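Local coordinates for protein putative oxygenase (Streptomyces viridochromogenes Tue57, PDB 4XAA) that probably acts as an iron- and 2-oxoglutarate-dependent oxygenase in the biosynthesis of an orthosomycin antibiotic, and holds nickel at its metal site in this crystal, at residues A[9-14]-A[97-102]; A[38-43]-A[206-211]; A[57-62]-A[118-123]; A[86-91]-A[107-112]; A[126-129]-A[135-138]. One frame throughout, in Å; residues are numbered along the deposited sequence.

Contact 1. Residues A[9-14]-A[97-102]; sequences AAAIER and AAFVDG
Ile12 of the N-terminal helix 8-18 sets its CG1 over the centre of the ring of Phe99, which comes from the last turn of helix 90-100. The bump is CG1 of the isoleucine: it sits 3.6 Å from the centroid of the Phe99 ring and only 5° off the ring normal, a nearly vertical CH-pi contact. The two backbones come close here, with Ile12 CA and Phe99 CA 5.2 Å apart. With chi1 at -73°, CG1 stands beside the backbone N of Ile12 and is carried over the ring, while CD1 runs on past the phenyl group into the shallow hollow above Ala98. There Ile12 CD1 meets Ala98 O at 4.0 Å and Ala98 CB at 4.3 Å, a looser fit than the one over the ring. The far end of the phenyl group fills the next hollow, one residue back along the first helix: Phe99 CE2 comes to 3.6 Å from Ala11 O, and Phe99 CZ lies 4.0 Å from Ala11 CB. The ring's outer end thus lies beside both the methyl and the carbonyl of Ala11. No hydrogen bond crosses between the segments, so fit of shape carries the contact. Just beyond Phe99 the helix stops in a Schellman motif, with Asp101 at positive phi. Phe99 O is taken by Arg134, whose side chain also touches Ile12 and Asp101, and the Phe99 ring reaches Ala23, so the two helices pack together beside the edge strand 20-25.

Contact 2. Residues A[38-43]-A[206-211]; sequences GAERLI and WRRTIV
Arg208, on strand 207-215, reaches out to two residues of helix 29-47, Ile43 and Glu40. Its CB points toward the helix, and from CG to NE the chain is extended (chi2 180°, chi3 -157°), which carries the guanidinium along the helix flank. The first atom to touch is CD: Arg208 CD meets Ile43 CD1 at 3.8 Å, the methylene resting on the tip of the isoleucine. One atom further, Arg208 NE passes 3.8 Å from Glu40 CG, so the aliphatic part of the glutamate covers the start of the guanidinium. At the end, Arg208 NH2 lies 3.6 Å from Glu40 OE2. This is a long salt bridge of a particular kind: the carboxylate and guanidinium planes are only 16° apart, and the oxygen sits above one face, toward the rim, where no N-H points at it. The opposite face is covered by Trp206 CB, 3.5 Å above the centre of the plane, so the flat group is sandwiched. The indole of Trp206 extends the apolar floor, with Trp206 CH2 3.9 Å from Ile43 CG2.

The directed bond of the arginine is made elsewhere, for NH1 forms a salt bridge with Asp144, while Glu40 OE2 also pairs with Lys36. Toward the arginine, Glu40 therefore contributes charge and cover. Asp144 and Glu40 probably offset the positive charges of Arg208 and Lys36, which lie close together, and this buried arginine joins the helix to the sheet by an apolar shaft with an electrostatic end.

Contact 3. Residues A[57-62]-A[118-123]; sequences WNFPVE and RAAEVP
Apolar contact comes first: the outer end of the Phe59 ring meets Ala120, with Phe59 CE2 and Phe59 CZ both 3.6 Å from Ala120 CB. The methyl approaches the ring obliquely. Phe59 gets there through its first torsion, chi1 59°, which sets CG between the backbone N and the carbonyl carbon and sends the ring from the end of strand 56-59 across to the loop 118-121.

A second kind of meeting sets carbon against polar atoms. Arg118 O lies at the edge of the phenyl group, near its plane, 3.6 Å from Phe59 CZ, where the ring's slightly positive rim faces the carbonyl. Beside it, Val61 CG2 leans on the guanidinium, 3.6 Å from Arg118 NH1.

Hydrogen bonds and charge lie outside the pair. The arginine, bent at chi3 (-56°), gives NH1 to Arg66 O and forms a salt bridge from NH2 to Glu115, which fixes the group that Val61 touches. Phe59, Val61 and Arg118 all also pack on Val68 of the adjacent strand.

This is a surface contact at the edge of the double-stranded beta-helix: outermost strand 56-59 of the larger sheet meets the loop leading into strand 122-125 of the smaller one.

Contact 4. Residues A[86-91]-A[107-112]; sequences LLHREE and TAYALV
Tyr109 of strand 105-114 meets Leu87 and His88, which lie just ahead of helix 90-100. The inner half is apolar and closely surrounded. Leu87 points toward the strand, and its CD1 lies 4.1 Å from Tyr109 CD2, approaching the ring obliquely; what makes this side the packed one is burial, for the leucine also rests on Ile210 of the neighbouring strand and on Trp80.

On the solvent side the partner is the imidazole of exposed His88, and part of the link is water. The carbon contact is no longer here than inside: His88 CE1 comes to 3.7 Å from Tyr109 CE2, and the two ring planes are inclined at 70° with centroids 5.4 Å apart, an oblique pair. The histidine's position is set from its own side as well, since Leu87 CB sits 3.7 Å above the centre of one imidazole face.

Beyond the carbon contacts a single water joins the polar ends. It lies in the plane of both rings, 2.7 Å from His88 ND1 and 2.7 Å from Tyr109 OH, and spans the gap between them, where ND1 and OH are too far apart to bond directly.

The arrangement belongs to the outer face of the larger sheet in this cupin-type double-stranded beta-helix: the turn before a covering helix lies over a strand, about 14 Å from the nickel ion as measured from the Tyr109 side chain.

Contact 5. Residues A[126-129]-A[135-138]; sequences RDRV and TVCN. With NI (nickel (II) ion), chain B.
The 126-129 loop runs beside the start of strand 136-142 without backbone bonds between them, the closest CA pair being Arg128 and Val136 at 8.5 Å, so side chains bridge the gap. Asp127 and Asn138 reach across from opposite directions, their carboxylate and amide planes turned 73° apart. Asp127 OD2 stands 2.9 Å from Asn138 ND2, but the angle at the N-H is too poor for a hydrogen bond. OD2 has better partners: a water 2.7 Å away donates to it, and His190 NE2 bonds to it.

The other oxygen does the metal work. Asp127 OD1 lies 2.3 Å from the nickel ion, and the water bound to OD2 is itself a nickel ligand at 2.2 Å, closing a ring through metal, carboxylate and water. Two more waters, His125 and His196 complete the six ligands.

Next door, Arg128 bends at chi2 (-142°) and chi3 (-109°) and lays its guanidinium on Val136, with Arg128 NH2 3.6 Å from Val136 CG1 while Val136 CG2 lies over one face. Its polar ends go to Pro220 O, Asn130 and Glu213.

The two histidines and one aspartate match the facial triad of 2-oxoglutarate-dependent oxygenases, consistent with iron in nickel's place in the working enzyme. One carboxylate oxygen is given to the metal while the second is held by His190 and a metal-bound water, which fixes the carboxylate's rotation.

In the fold
Contact 5 is the buried one, and its chemistry is that of a metal ligand, while contact 3 lies on the surface and mixes carbon contacts with carbon-to-polar ones. Contacts 1, 2 and 4 are partly buried: helix on helix in contact 1, helix on strand in contact 2, turn on strand in contact 4. Contacts 1 and 4 both use helix 90-100. Contacts 2 and 4 share the larger sheet through adjacent strands 207-215 and 105-114, joined where Val211 O lies 2.7 Å from Ala110 N. Contact 5 reaches that sheet from strand 207-215's other neighbour, 136-142. Contact 1 touches contact 5 through Val100 and Thr135, at the far side of the chain from contacts 2 and 3.

Contact 1. Residues A[9-14]-A[97-102]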
# COMPACT_ATOMS: atom_id res chain seq x y z
N ALA A 9 17.56 1.13 -10.55
CA ALA A 9 17.56 0.11 -11.59
C ALA A 9 17.39 -1.30 -11.00
O ALA A 9 16.59 -2.09 -11.49
CB ALA A 9 18.83 0.20 -12.42
N ALA A 10 18.16 -1.61 -9.95
CA ALA A 10 18.02 -2.88 -9.24
C ALA A 10 16.64 -3.04 -8.60
O ALA A 10 16.13 -4.16 -8.50
CB ALA A 10 19.08 -3.02 -8.19
N ALA A 11 16.06 -1.93 -8.16
CA ALA A 11 14.75 -1.95 -7.56
C ALA A 11 13.69 -2.29 -8.62
O ALA A 11 12.76 -3.06 -8.36
CB ALA A 11 14.46 -0.64 -6.89
N ILE A 12 13.86 -1.74 -9.82
CA ILE A 12 12.94 -2.06 -10.91
C ILE A 12 13.12 -3.53 -11.30
O ILE A 12 12.16 -4.22 -11.60
CB ILE A 12 13.16 -1.15 -12.14
CG1 ILE A 12 12.62 0.25 -11.85
CG2 ILE A 12 12.45 -1.70 -13.37
CD1 ILE A 12 12.99 1.28 -12.91
N GLU A 13 14.36 -4.00 -11.25
CA GLU A 13 14.64 -5.38 -11.57
C GLU A 13 14.00 -6.31 -10.54
O GLU A 13 13.44 -7.34 -10.90
CB GLU A 13 16.15 -5.63 -11.64
CG GLU A 13 16.50 -7.01 -12.17
CD GLU A 13 16.05 -7.21 -13.61
OE1 GLU A 13 16.31 -6.31 -14.45
OE2 GLU A 13 15.43 -8.25 -13.91
N ARG A 14 14.06 -5.93 -9.27
CA ARG A 14 13.43 -6.74 -8.23
C ARG A 14 11.91 -6.71 -8.36
O ARG A 14 11.24 -7.70 -8.07
CB ARG A 14 13.84 -6.26 -6.84
CG ARG A 14 15.28 -6.60 -6.45
CD ARG A 14 15.53 -6.47 -4.95
NE ARG A 14 14.94 -5.25 -4.42
CZ ARG A 14 15.54 -4.06 -4.42
NH1 ARG A 14 16.77 -3.94 -4.91
NH2 ARG A 14 14.90 -3.00 -3.91
N ALA A 97 5.19 4.44 -13.85
CA ALA A 97 5.47 4.22 -15.27
C ALA A 97 6.87 3.62 -15.50
O ALA A 97 7.04 2.71 -16.31
CB ALA A 97 5.32 5.51 -16.03
N ALA A 98 7.87 4.12 -14.78
CA ALA A 98 9.21 3.55 -14.87
C ALA A 98 9.21 2.07 -14.46
O ALA A 98 9.67 1.20 -15.20
CB ALA A 98 10.18 4.33 -14.00
N PHE A 99 8.69 1.77 -13.28
CA PHE A 99 8.70 0.40 -12.78
C PHE A 99 7.98 -0.55 -13.70
O PHE A 99 8.44 -1.65 -13.96
CB PHE A 99 8.11 0.34 -11.38
CG PHE A 99 9.12 0.57 -10.31
CD1 PHE A 99 9.69 1.82 -10.13
CD2 PHE A 99 9.56 -0.49 -9.51
CE1 PHE A 99 10.65 2.03 -9.16
CE2 PHE A 99 10.51 -0.29 -8.54
CZ PHE A 99 11.06 0.98 -8.36
N VAL A 100 6.86 -0.10 -14.24
CA VAL A 100 6.02 -0.95 -15.08
C VAL A 100 6.41 -0.81 -16.56
O VAL A 100 5.90 -1.53 -17.42
CB VAL A 100 4.52 -0.62 -14.80
CG1 VAL A 100 3.85 0.11 -15.95
CG2 VAL A 100 3.78 -1.87 -14.41
N ASP A 101 7.34 0.11 -16.82
CA ASP A 101 7.90 0.35 -18.15
C ASP A 101 6.90 0.77 -19.25
O ASP A 101 6.96 0.28 -20.37
CB ASP A 101 8.66 -0.89 -18.63
CG ASP A 101 9.66 -0.56 -19.72
OD1 ASP A 101 9.96 0.64 -19.88
OD2 ASP A 101 10.14 -1.48 -20.40
N GLY A 102 5.99 1.69 -18.93
CA GLY A 102 5.10 2.24 -19.95
C GLY A 102 4.21 3.26 -19.28
O GLY A 102 4.30 3.45 -18.08

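Contact 2. Residues A[38-43]-A[206-211]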
# COMPACT_ATOMS: atom_id res chain seq x y z
N GLY A 38 -2.35 15.33 6.71
CA GLY A 38 -3.65 15.20 6.08
C GLY A 38 -4.26 13.87 6.46
O GLY A 38 -5.43 13.81 6.80
N ALA A 39 -3.46 12.81 6.41
CA ALA A 39 -3.94 11.48 6.77
C ALA A 39 -4.49 11.47 8.19
O ALA A 39 -5.60 11.00 8.43
CB ALA A 39 -2.83 10.45 6.63
N GLU A 40 -3.71 11.99 9.13
CA GLU A 40 -4.12 12.01 10.52
C GLU A 40 -5.42 12.77 10.69
O GLU A 40 -6.32 12.33 11.41
CB GLU A 40 -3.04 12.61 11.41
CG GLU A 40 -1.76 11.78 11.46
CD GLU A 40 -0.75 12.33 12.45
OE1 GLU A 40 -1.19 13.00 13.42
OE2 GLU A 40 0.47 12.11 12.27
N ARG A 41 -5.54 13.91 10.01
CA ARG A 41 -6.79 14.66 10.09
C ARG A 41 -7.99 13.83 9.62
O ARG A 41 -9.10 13.97 10.12
CB ARG A 41 -6.70 15.94 9.27
CG ARG A 41 -7.92 16.83 9.43
CD ARG A 41 -7.60 18.26 9.03
NE ARG A 41 -7.70 18.47 7.60
CZ ARG A 41 -6.67 18.50 6.77
NH1 ARG A 41 -5.44 18.33 7.24
NH2 ARG A 41 -6.86 18.69 5.47
N LEU A 42 -7.75 12.95 8.65
CA LEU A 42 -8.80 12.08 8.19
C LEU A 42 -9.14 11.08 9.28
O LEU A 42 -10.32 10.77 9.52
CB LEU A 42 -8.37 11.35 6.92
CG LEU A 42 -8.40 12.19 5.65
CD1 LEU A 42 -7.81 11.39 4.52
CD2 LEU A 42 -9.81 12.62 5.34
N ILE A 43 -8.10 10.58 9.94
CA ILE A 43 -8.25 9.49 10.88
C ILE A 43 -8.90 9.97 12.16
O ILE A 43 -9.79 9.31 12.69
CB ILE A 43 -6.91 8.82 11.20
CG1 ILE A 43 -6.38 8.06 9.99
CG2 ILE A 43 -7.07 7.82 12.33
CD1 ILE A 43 -4.88 7.81 10.05
N TRP A 206 1.36 3.66 15.03
CA TRP A 206 0.57 3.61 13.80
C TRP A 206 1.40 3.05 12.66
O TRP A 206 2.61 3.22 12.62
CB TRP A 206 0.07 5.00 13.40
CG TRP A 206 -0.86 5.58 14.39
CD1 TRP A 206 -0.53 6.25 15.52
CD2 TRP A 206 -2.29 5.51 14.36
NE1 TRP A 206 -1.66 6.62 16.20
CE2 TRP A 206 -2.76 6.16 15.52
CE3 TRP A 206 -3.21 4.95 13.48
CZ2 TRP A 206 -4.11 6.28 15.81
CZ3 TRP A 206 -4.56 5.07 13.77
CH2 TRP A 206 -4.99 5.73 14.92
N ARG A 207 0.74 2.36 11.75
CA ARG A 207 1.30 2.23 10.42
C ARG A 207 0.29 2.85 9.45
O ARG A 207 -0.83 2.36 9.32
CB ARG A 207 1.62 0.78 10.05
CG ARG A 207 2.28 0.69 8.66
CD ARG A 207 2.30 -0.70 8.06
NE ARG A 207 2.72 -0.66 6.66
CZ ARG A 207 2.11 -1.30 5.66
NH1 ARG A 207 1.04 -2.06 5.92
NH2 ARG A 207 2.56 -1.20 4.42
N ARG A 208 0.68 3.94 8.81
CA ARG A 208 -0.18 4.62 7.87
C ARG A 208 0.45 4.62 6.50
O ARG A 208 1.62 4.95 6.34
CB ARG A 208 -0.45 6.06 8.32
CG ARG A 208 -0.83 6.23 9.78
CD ARG A 208 -1.06 7.70 10.06
NE ARG A 208 -0.92 8.09 11.45
CZ ARG A 208 0.25 8.27 12.07
NH1 ARG A 208 1.38 8.04 11.42
NH2 ARG A 208 0.28 8.65 13.33
N THR A 209 -0.34 4.25 5.50
CA THR A 209 0.15 4.09 4.14
C THR A 209 -0.88 4.66 3.17
O THR A 209 -2.07 4.47 3.35
CB THR A 209 0.42 2.60 3.83
OG1 THR A 209 1.44 2.12 4.71
CG2 THR A 209 0.88 2.40 2.40
N ILE A 210 -0.41 5.39 2.16
CA ILE A 210 -1.26 5.78 1.05
C ILE A 210 -0.98 4.84 -0.13
O ILE A 210 0.11 4.85 -0.68
CB ILE A 210 -1.03 7.26 0.62
CG1 ILE A 210 -1.52 8.20 1.72
CG2 ILE A 210 -1.74 7.58 -0.68
CD1 ILE A 210 -1.14 9.63 1.47
N VAL A 211 -1.97 4.03 -0.49
CA VAL A 211 -1.86 3.12 -1.63
C VAL A 211 -2.61 3.69 -2.85
O VAL A 211 -3.82 3.96 -2.80
CB VAL A 211 -2.43 1.71 -1.32
CG1 VAL A 211 -2.13 0.74 -2.45
CG2 VAL A 211 -1.87 1.19 -0.02

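Contact 3. Residues A[57-62]-A[118-123]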
# COMPACT_ATOMS: atom_id res chain seq x y z
N TRP A 57 -13.61 2.12 6.34
CA TRP A 57 -13.75 0.69 6.62
C TRP A 57 -13.20 0.35 7.98
O TRP A 57 -12.04 0.64 8.28
CB TRP A 57 -13.04 -0.16 5.58
CG TRP A 57 -13.54 0.00 4.20
CD1 TRP A 57 -14.44 0.92 3.76
CD2 TRP A 57 -13.16 -0.77 3.06
NE1 TRP A 57 -14.65 0.76 2.42
CE2 TRP A 57 -13.88 -0.27 1.97
CE3 TRP A 57 -12.27 -1.84 2.87
CZ2 TRP A 57 -13.75 -0.80 0.68
CZ3 TRP A 57 -12.15 -2.37 1.60
CH2 TRP A 57 -12.88 -1.84 0.52
N ASN A 58 -14.03 -0.32 8.79
CA ASN A 58 -13.69 -0.63 10.17
C ASN A 58 -14.28 -1.98 10.62
O ASN A 58 -15.28 -2.43 10.07
CB ASN A 58 -14.19 0.48 11.08
CG ASN A 58 -15.71 0.66 11.01
OD1 ASN A 58 -16.45 0.06 11.79
ND2 ASN A 58 -16.16 1.48 10.07
N PHE A 59 -13.66 -2.62 11.60
CA PHE A 59 -14.29 -3.76 12.23
C PHE A 59 -14.57 -3.49 13.70
O PHE A 59 -13.86 -2.72 14.34
CB PHE A 59 -13.46 -5.03 12.06
CG PHE A 59 -12.07 -4.95 12.64
CD1 PHE A 59 -11.84 -5.25 13.98
CD2 PHE A 59 -10.98 -4.64 11.84
CE1 PHE A 59 -10.57 -5.20 14.51
CE2 PHE A 59 -9.72 -4.60 12.37
CZ PHE A 59 -9.51 -4.88 13.70
N PRO A 60 -15.63 -4.11 14.24
CA PRO A 60 -15.99 -3.89 15.64
C PRO A 60 -15.26 -4.84 16.58
O PRO A 60 -14.92 -5.97 16.20
CB PRO A 60 -17.49 -4.14 15.64
CG PRO A 60 -17.65 -5.23 14.63
CD PRO A 60 -16.61 -4.97 13.56
N VAL A 61 -14.99 -4.36 17.78
CA VAL A 61 -14.33 -5.14 18.81
C VAL A 61 -15.31 -5.39 19.95
O VAL A 61 -16.22 -4.58 20.18
CB VAL A 61 -13.07 -4.42 19.34
CG1 VAL A 61 -12.22 -5.37 20.18
CG2 VAL A 61 -12.25 -3.88 18.19
N GLU A 62 -15.15 -6.50 20.66
CA GLU A 62 -16.05 -6.82 21.76
C GLU A 62 -15.96 -5.79 22.88
O GLU A 62 -14.87 -5.44 23.35
CB GLU A 62 -15.75 -8.23 22.31
CG GLU A 62 -16.19 -9.37 21.39
CD GLU A 62 -17.15 -10.34 22.07
OE1 GLU A 62 -17.04 -10.54 23.30
OE2 GLU A 62 -18.03 -10.91 21.37
N ARG A 118 -4.38 -2.64 18.21
CA ARG A 118 -5.62 -3.33 17.87
C ARG A 118 -5.74 -3.75 16.41
O ARG A 118 -6.78 -4.28 16.00
CB ARG A 118 -6.82 -2.44 18.23
CG ARG A 118 -6.87 -2.05 19.69
CD ARG A 118 -8.23 -1.53 20.06
NE ARG A 118 -8.63 -0.41 19.21
CZ ARG A 118 -9.89 -0.07 18.97
NH1 ARG A 118 -10.88 -0.77 19.51
NH2 ARG A 118 -10.17 0.95 18.18
N ALA A 119 -4.70 -3.53 15.61
CA ALA A 119 -4.83 -3.75 14.18
C ALA A 119 -4.87 -5.23 13.85
O ALA A 119 -4.09 -6.01 14.37
CB ALA A 119 -3.70 -3.07 13.43
N ALA A 120 -5.80 -5.59 12.98
CA ALA A 120 -5.91 -6.96 12.51
C ALA A 120 -4.93 -7.20 11.38
O ALA A 120 -4.36 -6.26 10.83
CB ALA A 120 -7.32 -7.24 12.03
N GLU A 121 -4.73 -8.46 11.03
CA GLU A 121 -3.98 -8.75 9.83
C GLU A 121 -4.83 -8.41 8.62
O GLU A 121 -6.06 -8.28 8.71
CB GLU A 121 -3.56 -10.22 9.80
CG GLU A 121 -4.71 -11.22 9.71
CD GLU A 121 -4.23 -12.63 9.35
OE1 GLU A 121 -4.61 -13.59 10.05
OE2 GLU A 121 -3.49 -12.77 8.35
N VAL A 122 -4.17 -8.25 7.48
CA VAL A 122 -4.85 -8.28 6.19
C VAL A 122 -4.59 -9.64 5.56
O VAL A 122 -3.46 -9.92 5.20
CB VAL A 122 -4.36 -7.18 5.25
CG1 VAL A 122 -5.12 -7.23 3.92
CG2 VAL A 122 -4.52 -5.81 5.91
N PRO A 123 -5.62 -10.48 5.43
CA PRO A 123 -5.49 -11.83 4.85
C PRO A 123 -4.72 -11.83 3.54
O PRO A 123 -4.80 -10.86 2.79
CB PRO A 123 -6.94 -12.28 4.61
CG PRO A 123 -7.79 -11.36 5.43
CD PRO A 123 -7.04 -10.09 5.62

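Contact 4. Residues A[86-91]-A[107-112]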
# COMPACT_ATOMS: atom_id res chain seq x y z
N LEU A 86 -1.45 16.55 -3.02
CA LEU A 86 -0.16 15.88 -3.08
C LEU A 86 -0.27 14.46 -3.63
O LEU A 86 0.72 13.91 -4.12
CB LEU A 86 0.51 15.85 -1.71
CG LEU A 86 1.08 17.19 -1.28
CD1 LEU A 86 1.48 17.16 0.17
CD2 LEU A 86 2.25 17.54 -2.19
N LEU A 87 -1.47 13.88 -3.58
CA LEU A 87 -1.71 12.58 -4.20
C LEU A 87 -1.34 12.58 -5.67
O LEU A 87 -1.05 11.54 -6.26
CB LEU A 87 -3.17 12.16 -4.10
CG LEU A 87 -3.78 11.98 -2.72
CD1 LEU A 87 -5.27 11.74 -2.94
CD2 LEU A 87 -3.12 10.83 -1.97
N HIS A 88 -1.34 13.78 -6.26
CA HIS A 88 -1.25 13.92 -7.70
C HIS A 88 0.05 14.54 -8.17
O HIS A 88 0.14 14.99 -9.31
CB HIS A 88 -2.45 14.73 -8.18
CG HIS A 88 -3.73 14.28 -7.55
ND1 HIS A 88 -4.28 13.03 -7.79
CD2 HIS A 88 -4.55 14.88 -6.65
CE1 HIS A 88 -5.38 12.90 -7.08
NE2 HIS A 88 -5.57 14.00 -6.39
N ARG A 89 1.04 14.55 -7.28
CA ARG A 89 2.39 14.91 -7.67
C ARG A 89 2.78 14.02 -8.83
O ARG A 89 2.45 12.84 -8.86
CB ARG A 89 3.40 14.76 -6.51
CG ARG A 89 3.19 15.70 -5.34
CD ARG A 89 3.46 17.15 -5.71
NE ARG A 89 4.83 17.35 -6.15
CZ ARG A 89 5.20 18.24 -7.07
NH1 ARG A 89 4.28 19.00 -7.64
NH2 ARG A 89 6.47 18.37 -7.42
N GLU A 90 3.48 14.60 -9.79
CA GLU A 90 3.82 13.91 -11.01
C GLU A 90 4.88 12.83 -10.81
O GLU A 90 4.97 11.89 -11.60
CB GLU A 90 4.32 14.93 -12.04
CG GLU A 90 5.41 15.85 -11.50
CD GLU A 90 4.87 17.14 -10.84
OE1 GLU A 90 3.71 17.14 -10.32
OE2 GLU A 90 5.60 18.15 -10.85
N GLU A 91 5.69 12.96 -9.77
CA GLU A 91 6.74 11.98 -9.52
C GLU A 91 6.16 10.58 -9.28
O GLU A 91 6.81 9.57 -9.58
CB GLU A 91 7.60 12.40 -8.33
CG GLU A 91 8.35 13.71 -8.52
CD GLU A 91 7.53 14.92 -8.11
OE1 GLU A 91 6.28 14.80 -8.08
OE2 GLU A 91 8.14 15.98 -7.81
N THR A 107 -5.81 4.51 -10.78
CA THR A 107 -7.13 3.91 -10.88
C THR A 107 -7.83 3.80 -9.53
O THR A 107 -9.01 3.46 -9.48
CB THR A 107 -7.05 2.52 -11.53
OG1 THR A 107 -6.07 1.74 -10.86
CG2 THR A 107 -6.66 2.64 -13.00
N ALA A 108 -7.12 4.11 -8.46
CA ALA A 108 -7.65 3.96 -7.11
C ALA A 108 -6.70 4.53 -6.08
O ALA A 108 -5.48 4.42 -6.20
CB ALA A 108 -7.94 2.48 -6.79
N TYR A 109 -7.27 5.13 -5.05
CA TYR A 109 -6.51 5.79 -4.01
C TYR A 109 -7.06 5.33 -2.68
O TYR A 109 -8.26 5.41 -2.45
CB TYR A 109 -6.63 7.31 -4.10
CG TYR A 109 -6.30 7.94 -5.44
CD1 TYR A 109 -7.19 7.85 -6.50
CD2 TYR A 109 -5.13 8.67 -5.62
CE1 TYR A 109 -6.91 8.44 -7.72
CE2 TYR A 109 -4.84 9.27 -6.84
CZ TYR A 109 -5.73 9.16 -7.89
OH TYR A 109 -5.47 9.75 -9.11
N ALA A 110 -6.19 4.89 -1.78
CA ALA A 110 -6.67 4.48 -0.47
C ALA A 110 -5.68 4.81 0.62
O ALA A 110 -4.46 4.83 0.40
CB ALA A 110 -6.99 2.96 -0.46
N LEU A 111 -6.21 5.08 1.79
CA LEU A 111 -5.40 5.11 2.99
C LEU A 111 -5.65 3.82 3.77
O LEU A 111 -6.77 3.55 4.22
CB LEU A 111 -5.74 6.33 3.84
CG LEU A 111 -5.02 6.57 5.16
CD1 LEU A 111 -3.55 6.92 4.97
CD2 LEU A 111 -5.72 7.66 5.95
N VAL A 112 -4.61 3.00 3.90
CA VAL A 112 -4.69 1.83 4.76
C VAL A 112 -3.89 2.10 6.04
O VAL A 112 -2.93 2.89 6.06
CB VAL A 112 -4.19 0.57 4.04
CG1 VAL A 112 -4.66 0.60 2.59
CG2 VAL A 112 -2.69 0.48 4.10
O HOH W 1 -3.23 11.22 -9.42

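Contact 5. Residues A[126-129]-A[135-138]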
# COMPACT_ATOMS: atom_id res chain seq x y z
N ARG A 126 -4.37 -11.68 -3.76
CA ARG A 126 -3.84 -11.05 -4.95
C ARG A 126 -4.78 -9.91 -5.20
O ARG A 126 -5.99 -10.09 -5.08
CB ARG A 126 -3.78 -12.01 -6.14
CG ARG A 126 -3.08 -13.33 -5.81
CD ARG A 126 -3.09 -14.31 -6.97
NE ARG A 126 -1.94 -14.10 -7.84
CZ ARG A 126 -1.73 -14.78 -8.96
NH1 ARG A 126 -2.61 -15.69 -9.35
NH2 ARG A 126 -0.64 -14.53 -9.69
N ASP A 127 -4.25 -8.73 -5.50
CA ASP A 127 -5.09 -7.57 -5.76
C ASP A 127 -5.94 -7.75 -7.02
O ASP A 127 -7.15 -7.57 -6.99
CB ASP A 127 -4.22 -6.31 -5.86
CG ASP A 127 -3.70 -5.86 -4.52
OD1 ASP A 127 -4.33 -6.18 -3.50
OD2 ASP A 127 -2.65 -5.19 -4.48
N ARG A 128 -5.30 -8.12 -8.13
CA ARG A 128 -6.01 -8.41 -9.39
C ARG A 128 -5.31 -9.54 -10.14
O ARG A 128 -4.08 -9.66 -10.07
CB ARG A 128 -6.04 -7.17 -10.30
CG ARG A 128 -6.93 -6.04 -9.86
CD ARG A 128 -7.59 -5.43 -11.07
NE ARG A 128 -7.06 -4.11 -11.39
CZ ARG A 128 -7.06 -3.59 -12.61
NH1 ARG A 128 -7.55 -4.28 -13.64
NH2 ARG A 128 -6.57 -2.37 -12.79
N VAL A 129 -6.08 -10.35 -10.86
CA VAL A 129 -5.47 -11.31 -11.79
C VAL A 129 -6.07 -11.25 -13.19
O VAL A 129 -5.80 -12.14 -14.00
CB VAL A 129 -5.58 -12.76 -11.29
CG1 VAL A 129 -4.88 -12.92 -9.95
CG2 VAL A 129 -7.03 -13.20 -11.22
N THR A 135 1.77 -4.94 -15.35
CA THR A 135 0.78 -4.19 -16.11
C THR A 135 0.08 -3.16 -15.21
O THR A 135 -0.22 -2.05 -15.65
CB THR A 135 -0.25 -5.14 -16.74
OG1 THR A 135 0.40 -5.92 -17.76
CG2 THR A 135 -1.38 -4.39 -17.37
N VAL A 136 -0.16 -3.54 -13.96
CA VAL A 136 -0.83 -2.67 -12.99
C VAL A 136 -0.07 -2.79 -11.68
O VAL A 136 0.19 -3.89 -11.22
CB VAL A 136 -2.34 -3.05 -12.80
CG1 VAL A 136 -3.10 -1.97 -12.06
CG2 VAL A 136 -3.01 -3.29 -14.13
N CYS A 137 0.32 -1.67 -11.08
CA CYS A 137 1.01 -1.74 -9.80
C CYS A 137 0.37 -0.85 -8.75
O CYS A 137 -0.39 0.05 -9.06
CB CYS A 137 2.49 -1.35 -9.94
SG CYS A 137 2.74 0.36 -10.47
N ASN A 138 0.70 -1.13 -7.49
CA ASN A 138 0.33 -0.29 -6.37
C ASN A 138 1.54 0.44 -5.85
O ASN A 138 2.58 -0.17 -5.62
CB ASN A 138 -0.28 -1.12 -5.24
CG ASN A 138 -1.73 -1.52 -5.50
OD1 ASN A 138 -2.66 -0.72 -5.30
ND2 ASN A 138 -1.94 -2.76 -5.94
NI NI B . -3.49 -5.72 -1.41
O HOH W 2 -2.48 -3.86 -2.11
O HOH W 3 -3.30 -4.76 0.95
O HOH W 4 -5.00 -4.15 -0.50